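PDB 3KRE: phosphoribosylaminoimidazole-succinocarboxamide synthase from Ehrlichia chaffeensis str. Arkansas, which catalyses the ATP-dependent ligation of L-aspartate to 5-amino-1-(5-phosphoribosyl)imidazole-4-carboxylate, forming SAICAR in de novo purine biosynthesis. Local coordinates for residues A[67-72]-A[95-100]; A[33-38]-A[46-51]; A[72-77]-A[255-260]. All blocks are in the same frame, centred on the assembly; numbering follows the deposited sequence. Where two conformers were deposited one is given.

Contact 1. Residues A[67-72]-A[95-100]; sequences KGILNN and LNQREQ
The side-chain nitrogen of Asn72, on helix 67-84, is gripped by two backbone carbonyls of the turn that leads into strand 99-107. Asn72 ND2 lies 2.9 Å from Gln97 O and 2.8 Å from Asn96 O, but both hydrogen bonds are weak, the one to Asn96 O much the more bent. The other end of the same amide makes the straighter bond: Gln100 NE2 donates to Asn72 OD1 at 2.8 Å and 166°. Gln100 gives this hydrogen within its own amide plane, while the two amides are turned 57° against each other. CG of Asn72 stands opposite the backbone N (chi1 -179°), which carries the amide off the helix and into the turn.

One turn earlier, Ile69 CA makes a CH...O contact with Gln97 O at 3.3 Å. Ile69 CG1 sits over the centre of one face of the Arg98 guanidinium, 3.8 Å above its plane, and the charge itself is paired with Asp51. The turn is braced from within: Asn96 OD1 accepts from Arg98 N at 3.1 Å, an Asx turn, and Asn96 ND2 hydrogen-bonds to Glu99 OE1 at 3.0 Å, while Glu99 OE2 is hydrogen-bonded to His48. Bonded at both ends, the Asn72 amide has its rotation fixed, so the helix is tied to this turn by directional polar bonds, with Ile69 packing alongside, over Arg98.

Contact 2. Residues A[33-38]-A[46-51]; sequences AKIIFA and IQHFKD. With EDO (1,2-ethanediol), chain K.
Phe37 and His48 are brought together by different first torsions: CG of Phe37 lies beside its backbone N (chi1 -70°), whereas CG of His48 is anti to its own (chi1 173°). The two side chains then run side by side from the same face of the hairpin, the edge of the Phe37 ring toward the face of His48. This is an offset edge-to-face pair, with the Phe37 and His48 centroids 5.7 Å apart and the planes at 89°. Phe37 CE2 also packs on His48 CB at 3.7 Å.

Further along that face Lys50, bent at chi3, crosses Ile35 at about a right angle; its CD meets Ile35 CG1 at 3.8 Å, and its NZ is salt-bridged to Glu52 and Glu30. On the reverse face, Lys34 CD lies over the Phe49 ring, 3.9 Å from the centroid, a CH-pi contact. Two late bends in the Lys34 chain take CE to 3.6 Å from Gln47 NE2, itself hydrogen-bonded to Asp216 O, and turn NZ to Glu217 and Asp216.

The backbone evidence is that of an antiparallel beta hairpin. Ile35 and His48 form a hydrogen-bonded pair, with Ile35 N to His48 O at 2.8 Å and a matching return bond, and Phe37 pairs with Ile46 likewise. Beyond the strand ends, Lys50 N donates to Ala33 O at 2.9 Å. A 1,2-ethanediol, probably from the crystallisation liquor, hydrogen-bonds through O1 to His48 NE2 (2.9 Å) and through O2 to Asp51 N; His48 ND1 is held by Glu99.

In the larger sheet, strand 34-38 is flanked by strand 27-30 and strand 44-49 by strand 99-107, while helix 67-84 touches Phe49, through Asn72 among others.

Contact 3. Residues A[72-77]-A[255-260]; sequences NYISSF and HKLNAI
Phe77 and Ala259 form the tight half of this contact, with Phe77 CB and Ala259 CB 3.8 Å apart. CG of Phe77 is anti to the backbone N (chi1 -179°), which swings the ring across toward the end of helix 246-257. There Phe77 CZ comes within 3.2 Å of Leu257 O, and Phe77 CE2 packs against Leu257 CB at 4.0 Å. Ile74 deepens this apolar patch: it crosses Leu257 at about a right angle, its CG2 touching Leu257 CD1 at 4.0 Å. Leu186 and Phe187 of helix 166-189 also touch Leu257.

What presents Ala259 to helix 67-84 is the way helix 246-257 ends. Asn258 has positive phi (58°) and two bonds run back into the last turn, a Schellman motif; one of them is Asn258 N to His255 O. The chain thus reverses just where it meets helix 67-84, and the exposed Asn258 lies at the margin while Leu257 and Ala259 face inward.

Packing is sparser on the Tyr73 side. Tyr73 and Ile260 cross at about a right angle with Tyr73 CD2 and Ile260 CG1 4.0 Å apart, and Leu94, Gln97 and Pro261 also touch Tyr73. No direct hydrogen bond links the segments. A water between the two backbones takes that role, donating to Tyr73 O at 2.9 Å and to Ala259 O at 2.7 Å.

Overall arrangement
Helix 67-84 is common to contacts 1 and 3, which share Asn72 and have centres about 10 Å apart: its first turns meet the turn before strand 99-107, and the following turn meets the C-terminal end of helix 246-257. Contact 2 lies within the sheet, and its strand 44-49 neighbours strand 99-107, so it abuts contact 1 through the Arg98-Asp51 salt bridge and the Glu99-His48 pair. All three are only partly buried. Their chemistry differs with place: an amide-amide bond with weaker bonds to turn carbonyls, and an isoleucine over a guanidinium, in contact 1, regular strand bonds with rings and lysines in contact 2, and apolar packing with one bridging water in contact 3.

Contact 1. Residues A[67-72]-A[95-100]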
loop_
_atom_site.group_PDB
_atom_site.type_symbol
_atom_site.label_atom_id
_atom_site.label_comp_id
_atom_site.label_asym_id
_atom_site.label_seq_id
_atom_site.Cartn_x
_atom_site.Cartn_y
_atom_site.Cartn_z
ATOM N N LYS A 67 -14.768 -4.423 3.864
ATOM C CA LYS A 67 -13.553 -3.632 3.633
ATOM C C LYS A 67 -12.567 -4.428 2.793
ATOM O O LYS A 67 -11.937 -3.895 1.880
ATOM C CB LYS A 67 -12.941 -3.213 4.960
ATOM C CG LYS A 67 -11.516 -2.769 4.959
ATOM C CD LYS A 67 -10.961 -2.918 6.355
ATOM C CE LYS A 67 -9.510 -2.827 6.353
ATOM N NZ LYS A 67 -8.805 -4.063 5.972
ATOM N N GLY A 68 -12.453 -5.724 3.053
ATOM C CA GLY A 68 -11.533 -6.544 2.258
ATOM C C GLY A 68 -11.904 -6.718 0.815
ATOM O O GLY A 68 -11.036 -6.821 -0.058
ATOM N N ILE A 69 -13.203 -6.818 0.562
ATOM C CA ILE A 69 -13.690 -6.923 -0.785
ATOM C C ILE A 69 -13.323 -5.666 -1.552
ATOM O O ILE A 69 -12.788 -5.721 -2.661
ATOM C CB ILE A 69 -15.216 -7.174 -0.799
ATOM C CG1 ILE A 69 -15.506 -8.577 -0.222
ATOM C CG2 ILE A 69 -15.783 -7.005 -2.231
ATOM C CD1 ILE A 69 -16.989 -8.887 -0.006
ATOM N N LEU A 70 -13.607 -4.510 -0.966
ATOM C CA LEU A 70 -13.288 -3.271 -1.643
ATOM C C LEU A 70 -11.778 -3.083 -1.837
ATOM O O LEU A 70 -11.335 -2.663 -2.911
ATOM C CB LEU A 70 -13.913 -2.074 -0.919
ATOM C CG LEU A 70 -15.424 -2.062 -0.840
ATOM C CD1 LEU A 70 -15.827 -0.850 0.033
ATOM C CD2 LEU A 70 -16.033 -1.986 -2.258
ATOM N N ASN A 71 -10.981 -3.467 -0.837
ATOM C CA ASN A 71 -9.524 -3.368 -0.941
ATOM C C ASN A 71 -8.971 -4.301 -2.025
ATOM O O ASN A 71 -8.101 -3.909 -2.823
ATOM C CB ASN A 71 -8.836 -3.638 0.423
ATOM C CG ASN A 71 -8.918 -2.462 1.376
ATOM O OD1 ASN A 71 -8.490 -2.550 2.542
ATOM N ND2 ASN A 71 -9.466 -1.387 0.914
ATOM N N ASN A 72 -9.535 -5.503 -2.115
ATOM C CA ASN A 72 -9.190 -6.437 -3.170
ATOM C C ASN A 72 -9.433 -5.836 -4.562
ATOM O O ASN A 72 -8.546 -5.830 -5.432
ATOM C CB ASN A 72 -9.987 -7.730 -2.985
ATOM C CG ASN A 72 -9.673 -8.756 -4.025
ATOM O OD1 ASN A 72 -8.483 -9.014 -4.327
ATOM N ND2 ASN A 72 -10.715 -9.361 -4.591
ATOM N N LEU A 95 -9.354 -13.209 -8.673
ATOM C CA LEU A 95 -10.026 -14.513 -8.595
ATOM C C LEU A 95 -11.488 -14.432 -8.209
ATOM O O LEU A 95 -12.333 -15.144 -8.779
ATOM C CB LEU A 95 -9.301 -15.388 -7.603
ATOM C CG LEU A 95 -7.891 -15.775 -8.017
ATOM C CD1 LEU A 95 -7.229 -16.495 -6.848
ATOM C CD2 LEU A 95 -7.858 -16.708 -9.292
ATOM N N ASN A 96 -11.770 -13.620 -7.192
ATOM C CA ASN A 96 -13.107 -13.496 -6.617
ATOM C C ASN A 96 -13.215 -12.241 -5.744
ATOM O O ASN A 96 -12.304 -11.425 -5.741
ATOM C CB ASN A 96 -13.481 -14.776 -5.855
ATOM C CG ASN A 96 -12.509 -15.112 -4.755
ATOM O OD1 ASN A 96 -12.274 -14.310 -3.870
ATOM N ND2 ASN A 96 -11.964 -16.332 -4.785
ATOM N N GLN A 97 -14.314 -12.082 -5.000
ATOM C CA GLN A 97 -14.548 -10.857 -4.233
ATOM C C GLN A 97 -13.426 -10.511 -3.251
ATOM O O GLN A 97 -13.172 -9.377 -2.999
ATOM C CB GLN A 97 -15.857 -10.971 -3.451
ATOM C CG GLN A 97 -17.118 -10.865 -4.300
ATOM C CD GLN A 97 -18.355 -10.887 -3.429
ATOM O OE1 GLN A 97 -18.703 -11.917 -2.851
ATOM N NE2 GLN A 97 -19.004 -9.746 -3.301
ATOM N N ARG A 98 -12.764 -11.516 -2.694
ATOM C CA ARG A 98 -11.777 -11.297 -1.634
ATOM C C ARG A 98 -10.355 -11.628 -2.029
ATOM O O ARG A 98 -9.433 -11.348 -1.262
ATOM C CB ARG A 98 -12.132 -12.163 -0.436
ATOM C CG ARG A 98 -13.260 -11.576 0.346
ATOM C CD ARG A 98 -13.423 -12.237 1.661
ATOM N NE ARG A 98 -14.588 -11.642 2.273
ATOM C CZ ARG A 98 -14.592 -10.490 2.936
ATOM N NH1 ARG A 98 -13.473 -9.825 3.154
ATOM N NH2 ARG A 98 -15.736 -10.024 3.401
ATOM N N GLU A 99 -10.177 -12.232 -3.206
ATOM C CA GLU A 99 -8.905 -12.889 -3.511
ATOM C C GLU A 99 -8.354 -12.523 -4.853
ATOM O O GLU A 99 -9.085 -12.319 -5.815
ATOM C CB GLU A 99 -9.045 -14.412 -3.429
ATOM C CG GLU A 99 -9.415 -14.865 -2.032
ATOM C CD GLU A 99 -9.573 -16.345 -1.862
ATOM O OE1 GLU A 99 -9.809 -17.071 -2.853
ATOM O OE2 GLU A 99 -9.490 -16.784 -0.696
ATOM N N GLN A 100 -7.045 -12.456 -4.898
ATOM C CA GLN A 100 -6.331 -12.334 -6.160
ATOM C C GLN A 100 -5.170 -13.303 -6.138
ATOM O O GLN A 100 -4.648 -13.632 -5.074
ATOM C CB GLN A 100 -5.891 -10.884 -6.437
ATOM C CG GLN A 100 -5.298 -10.145 -5.342
ATOM C CD GLN A 100 -5.152 -8.674 -5.655
ATOM O OE1 GLN A 100 -4.154 -8.268 -6.226
ATOM N NE2 GLN A 100 -6.129 -7.852 -5.216
#

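Contact 2. Residues A[33-38]-A[46-51]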
loop_
_atom_site.group_PDB
_atom_site.type_symbol
_atom_site.label_atom_id
_atom_site.label_comp_id
_atom_site.label_asym_id
_atom_site.label_seq_id
_atom_site.Cartn_x
_atom_site.Cartn_y
_atom_site.Cartn_z
ATOM N N ALA A 33 -4.355 -7.593 7.978
ATOM C CA ALA A 33 -5.532 -7.434 7.124
ATOM C C ALA A 33 -5.670 -8.473 5.982
ATOM O O ALA A 33 -6.679 -8.504 5.295
ATOM C CB ALA A 33 -5.526 -6.031 6.545
ATOM N N LYS A 34 -4.657 -9.296 5.753
ATOM C CA LYS A 34 -4.678 -10.210 4.644
ATOM C C LYS A 34 -4.124 -11.584 5.097
ATOM O O LYS A 34 -3.437 -11.674 6.121
ATOM C CB LYS A 34 -3.831 -9.657 3.483
ATOM C CG LYS A 34 -4.347 -8.356 2.865
ATOM C CD LYS A 34 -3.531 -7.905 1.645
ATOM C CE LYS A 34 -2.077 -7.615 1.986
ATOM N NZ LYS A 34 -1.919 -6.462 2.930
ATOM N N ILE A 35 -4.513 -12.624 4.379
ATOM C CA ILE A 35 -3.980 -13.978 4.531
ATOM C C ILE A 35 -3.407 -14.358 3.179
ATOM O O ILE A 35 -4.021 -14.082 2.149
ATOM C CB ILE A 35 -5.078 -14.985 4.847
ATOM C CG1 ILE A 35 -5.825 -14.632 6.137
ATOM C CG2 ILE A 35 -4.502 -16.421 4.955
ATOM C CD1 ILE A 35 -7.125 -15.463 6.278
ATOM N N ILE A 36 -2.220 -14.951 3.180
ATOM C CA ILE A 36 -1.666 -15.526 1.961
ATOM C C ILE A 36 -1.897 -17.046 2.022
ATOM O O ILE A 36 -1.455 -17.699 2.973
ATOM C CB ILE A 36 -0.182 -15.219 1.832
ATOM C CG1 ILE A 36 0.069 -13.702 1.894
ATOM C CG2 ILE A 36 0.388 -15.880 0.574
ATOM C CD1 ILE A 36 -0.801 -12.853 0.962
ATOM N N PHE A 37 -2.579 -17.603 1.019
ATOM C CA PHE A 37 -2.808 -19.042 0.939
ATOM C C PHE A 37 -1.958 -19.678 -0.132
ATOM O O PHE A 37 -1.746 -19.114 -1.218
ATOM C CB PHE A 37 -4.275 -19.383 0.605
ATOM C CG PHE A 37 -5.253 -19.078 1.718
ATOM C CD1 PHE A 37 -5.368 -19.923 2.815
ATOM C CD2 PHE A 37 -6.081 -17.966 1.654
ATOM C CE1 PHE A 37 -6.271 -19.655 3.824
ATOM C CE2 PHE A 37 -6.988 -17.677 2.696
ATOM C CZ PHE A 37 -7.083 -18.525 3.768
ATOM N N ALA A 38 -1.498 -20.899 0.133
ATOM C CA ALA A 38 -0.844 -21.670 -0.915
ATOM C C ALA A 38 -1.831 -22.059 -2.002
ATOM O O ALA A 38 -3.052 -22.106 -1.782
ATOM C CB ALA A 38 -0.169 -22.938 -0.326
ATOM N N ILE A 46 -2.377 -17.105 -3.146
ATOM C CA ILE A 46 -3.619 -16.331 -3.145
ATOM C C ILE A 46 -3.520 -15.288 -2.064
ATOM O O ILE A 46 -3.229 -15.610 -0.903
ATOM C CB ILE A 46 -4.872 -17.218 -2.914
ATOM C CG1 ILE A 46 -5.087 -18.144 -4.094
ATOM C CG2 ILE A 46 -6.154 -16.348 -2.610
ATOM C CD1 ILE A 46 -6.053 -19.226 -3.813
ATOM N N GLN A 47 -3.726 -14.026 -2.439
ATOM C CA GLN A 47 -3.800 -12.950 -1.478
ATOM C C GLN A 47 -5.273 -12.744 -1.165
ATOM O O GLN A 47 -6.049 -12.412 -2.060
ATOM C CB GLN A 47 -3.159 -11.688 -2.065
ATOM C CG GLN A 47 -3.048 -10.513 -1.127
ATOM C CD GLN A 47 -2.491 -9.266 -1.809
ATOM O OE1 GLN A 47 -3.054 -8.759 -2.772
ATOM N NE2 GLN A 47 -1.392 -8.782 -1.313
ATOM N N HIS A 48 -5.636 -12.999 0.100
ATOM C CA HIS A 48 -7.018 -12.997 0.557
ATOM C C HIS A 48 -7.185 -11.817 1.514
ATOM O O HIS A 48 -6.450 -11.690 2.524
ATOM C CB HIS A 48 -7.369 -14.326 1.228
ATOM C CG HIS A 48 -8.722 -14.344 1.874
ATOM N ND1 HIS A 48 -9.782 -15.059 1.350
ATOM C CD2 HIS A 48 -9.183 -13.759 3.007
ATOM C CE1 HIS A 48 -10.844 -14.896 2.124
ATOM N NE2 HIS A 48 -10.512 -14.105 3.132
ATOM N N PHE A 49 -8.121 -10.929 1.164
ATOM C CA PHE A 49 -8.385 -9.719 1.958
ATOM C C PHE A 49 -9.425 -9.979 3.033
ATOM O O PHE A 49 -10.555 -10.338 2.706
ATOM C CB PHE A 49 -8.812 -8.565 1.036
ATOM C CG PHE A 49 -7.696 -8.057 0.156
ATOM C CD1 PHE A 49 -7.063 -6.822 0.425
ATOM C CD2 PHE A 49 -7.249 -8.808 -0.908
ATOM C CE1 PHE A 49 -6.027 -6.375 -0.422
ATOM C CE2 PHE A 49 -6.211 -8.353 -1.723
ATOM C CZ PHE A 49 -5.624 -7.152 -1.467
ATOM N N LYS A 50 -9.027 -9.812 4.301
ATOM C CA LYS A 50 -9.939 -9.879 5.420
ATOM C C LYS A 50 -10.680 -8.565 5.675
ATOM O O LYS A 50 -10.387 -7.518 5.091
ATOM C CB LYS A 50 -9.189 -10.263 6.701
ATOM C CG LYS A 50 -8.457 -11.581 6.623
ATOM C CD LYS A 50 -7.829 -11.940 7.964
ATOM C CE LYS A 50 -6.566 -11.179 8.264
ATOM N NZ LYS A 50 -6.136 -11.381 9.709
ATOM N N ASP A 51 -11.653 -8.602 6.591
ATOM C CA ASP A 51 -12.384 -7.372 6.938
ATOM C C ASP A 51 -11.865 -6.752 8.235
ATOM O O ASP A 51 -12.410 -5.768 8.719
ATOM C CB ASP A 51 -13.881 -7.620 7.044
ATOM C CG ASP A 51 -14.557 -7.861 5.694
ATOM O OD1 ASP A 51 -13.992 -7.570 4.610
ATOM O OD2 ASP A 51 -15.701 -8.366 5.702
HETATM C C1 EDO K . -13.017 -12.505 5.589
HETATM O O1 EDO K . -11.762 -13.189 5.567
HETATM C C2 EDO K . -13.417 -12.075 7.011
HETATM O O2 EDO K . -12.611 -11.013 7.601
#

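Contact 3. Residues A[72-77]-A[255-260]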
loop_
_atom_site.group_PDB
_atom_site.type_symbol
_atom_site.label_atom_id
_atom_site.label_comp_id
_atom_site.label_asym_id
_atom_site.label_seq_id
_atom_site.Cartn_x
_atom_site.Cartn_y
_atom_site.Cartn_z
ATOM N N ASN A 72 -9.535 -5.503 -2.115
ATOM C CA ASN A 72 -9.190 -6.437 -3.170
ATOM C C ASN A 72 -9.433 -5.836 -4.562
ATOM O O ASN A 72 -8.546 -5.830 -5.432
ATOM C CB ASN A 72 -9.987 -7.730 -2.985
ATOM C CG ASN A 72 -9.673 -8.756 -4.025
ATOM O OD1 ASN A 72 -8.483 -9.014 -4.327
ATOM N ND2 ASN A 72 -10.715 -9.361 -4.591
ATOM N N TYR A 73 -10.638 -5.324 -4.768
ATOM C CA TYR A 73 -10.985 -4.685 -6.044
ATOM C C TYR A 73 -10.145 -3.443 -6.343
ATOM O O TYR A 73 -9.645 -3.289 -7.453
ATOM C CB TYR A 73 -12.452 -4.332 -6.108
ATOM C CG TYR A 73 -13.383 -5.528 -6.166
ATOM C CD1 TYR A 73 -13.045 -6.650 -6.932
ATOM C CD2 TYR A 73 -14.621 -5.495 -5.560
ATOM C CE1 TYR A 73 -13.888 -7.714 -7.039
ATOM C CE2 TYR A 73 -15.493 -6.569 -5.656
ATOM C CZ TYR A 73 -15.102 -7.688 -6.399
ATOM O OH TYR A 73 -15.930 -8.791 -6.569
ATOM N N ILE A 74 -9.970 -2.572 -5.361
ATOM C CA ILE A 74 -9.170 -1.369 -5.558
ATOM C C ILE A 74 -7.710 -1.726 -5.846
ATOM O O ILE A 74 -7.107 -1.186 -6.781
ATOM C CB ILE A 74 -9.250 -0.400 -4.333
ATOM C CG1 ILE A 74 -10.642 0.162 -4.250
ATOM C CG2 ILE A 74 -8.220 0.733 -4.460
ATOM C CD1 ILE A 74 -11.015 0.828 -2.856
ATOM N N SER A 75 -7.147 -2.631 -5.074
ATOM C CA SER A 75 -5.730 -3.000 -5.275
ATOM C C SER A 75 -5.461 -3.680 -6.621
ATOM O O SER A 75 -4.508 -3.318 -7.343
ATOM C CB SER A 75 -5.244 -3.868 -4.108
ATOM O OG SER A 75 -3.840 -3.982 -4.143
ATOM N N SER A 76 -6.287 -4.671 -6.969
ATOM C CA SER A 76 -6.169 -5.310 -8.269
ATOM C C SER A 76 -6.283 -4.263 -9.391
ATOM O O SER A 76 -5.491 -4.296 -10.328
ATOM C CB SER A 76 -7.205 -6.430 -8.419
ATOM O OG SER A 76 -8.527 -5.955 -8.245
ATOM N N PHE A 77 -7.244 -3.332 -9.266
ATOM C CA PHE A 77 -7.425 -2.277 -10.236
ATOM C C PHE A 77 -6.181 -1.421 -10.386
ATOM O O PHE A 77 -5.730 -1.160 -11.504
ATOM C CB PHE A 77 -8.649 -1.403 -9.864
ATOM C CG PHE A 77 -8.919 -0.299 -10.823
ATOM C CD1 PHE A 77 -9.684 -0.522 -11.971
ATOM C CD2 PHE A 77 -8.401 0.961 -10.596
ATOM C CE1 PHE A 77 -9.938 0.501 -12.847
ATOM C CE2 PHE A 77 -8.624 1.968 -11.470
ATOM C CZ PHE A 77 -9.396 1.752 -12.598
ATOM N N HIS A 255 -15.989 3.327 -6.199
ATOM C CA HIS A 255 -16.908 3.833 -7.192
ATOM C C HIS A 255 -16.278 4.793 -8.144
ATOM O O HIS A 255 -16.493 4.699 -9.347
ATOM C CB HIS A 255 -18.101 4.494 -6.534
ATOM C CG HIS A 255 -19.029 3.531 -5.886
ATOM N ND1 HIS A 255 -20.004 3.921 -4.997
ATOM C CD2 HIS A 255 -19.144 2.187 -6.012
ATOM C CE1 HIS A 255 -20.671 2.855 -4.590
ATOM N NE2 HIS A 255 -20.177 1.792 -5.203
ATOM N N LYS A 256 -15.539 5.763 -7.606
ATOM C CA LYS A 256 -14.863 6.775 -8.439
ATOM C C LYS A 256 -13.810 6.169 -9.352
ATOM O O LYS A 256 -13.638 6.626 -10.486
ATOM C CB LYS A 256 -14.233 7.832 -7.549
ATOM C CG LYS A 256 -15.292 8.730 -6.951
ATOM C CD LYS A 256 -14.669 9.866 -6.185
ATOM C CE LYS A 256 -15.500 11.126 -6.366
ATOM N NZ LYS A 256 -14.606 12.251 -6.467
ATOM N N LEU A 257 -13.134 5.114 -8.892
ATOM C CA LEU A 257 -12.203 4.390 -9.725
ATOM C C LEU A 257 -12.859 3.455 -10.767
ATOM O O LEU A 257 -12.183 3.035 -11.734
ATOM C CB LEU A 257 -11.241 3.576 -8.856
ATOM C CG LEU A 257 -10.212 4.382 -8.069
ATOM C CD1 LEU A 257 -9.357 3.435 -7.235
ATOM C CD2 LEU A 257 -9.292 5.165 -8.987
ATOM N N ASN A 258 -14.142 3.137 -10.574
ATOM C CA ASN A 258 -14.821 2.086 -11.351
ATOM C C ASN A 258 -14.104 0.752 -11.185
ATOM O O ASN A 258 -13.912 0.008 -12.154
ATOM C CB ASN A 258 -14.918 2.466 -12.836
ATOM C CG ASN A 258 -15.975 1.682 -13.576
ATOM O OD1 ASN A 258 -16.894 1.105 -12.975
ATOM N ND2 ASN A 258 -15.864 1.660 -14.921
ATOM N N ALA A 259 -13.735 0.449 -9.939
ATOM C CA ALA A 259 -12.918 -0.726 -9.639
ATOM C C ALA A 259 -13.697 -2.006 -9.431
ATOM O O ALA A 259 -13.095 -3.072 -9.370
ATOM C CB ALA A 259 -12.030 -0.465 -8.409
ATOM N N ILE A 260 -15.011 -1.920 -9.250
ATOM C CA ILE A 260 -15.805 -3.098 -8.914
ATOM C C ILE A 260 -16.277 -3.716 -10.231
ATOM O O ILE A 260 -16.939 -3.046 -11.018
ATOM C CB ILE A 260 -17.012 -2.732 -8.023
ATOM C CG1 ILE A 260 -16.527 -2.203 -6.673
ATOM C CG2 ILE A 260 -17.915 -3.943 -7.742
ATOM C CD1 ILE A 260 -17.673 -1.665 -5.786
HETATM O O HOH W 1 -10.848 -4.587 -9.723
#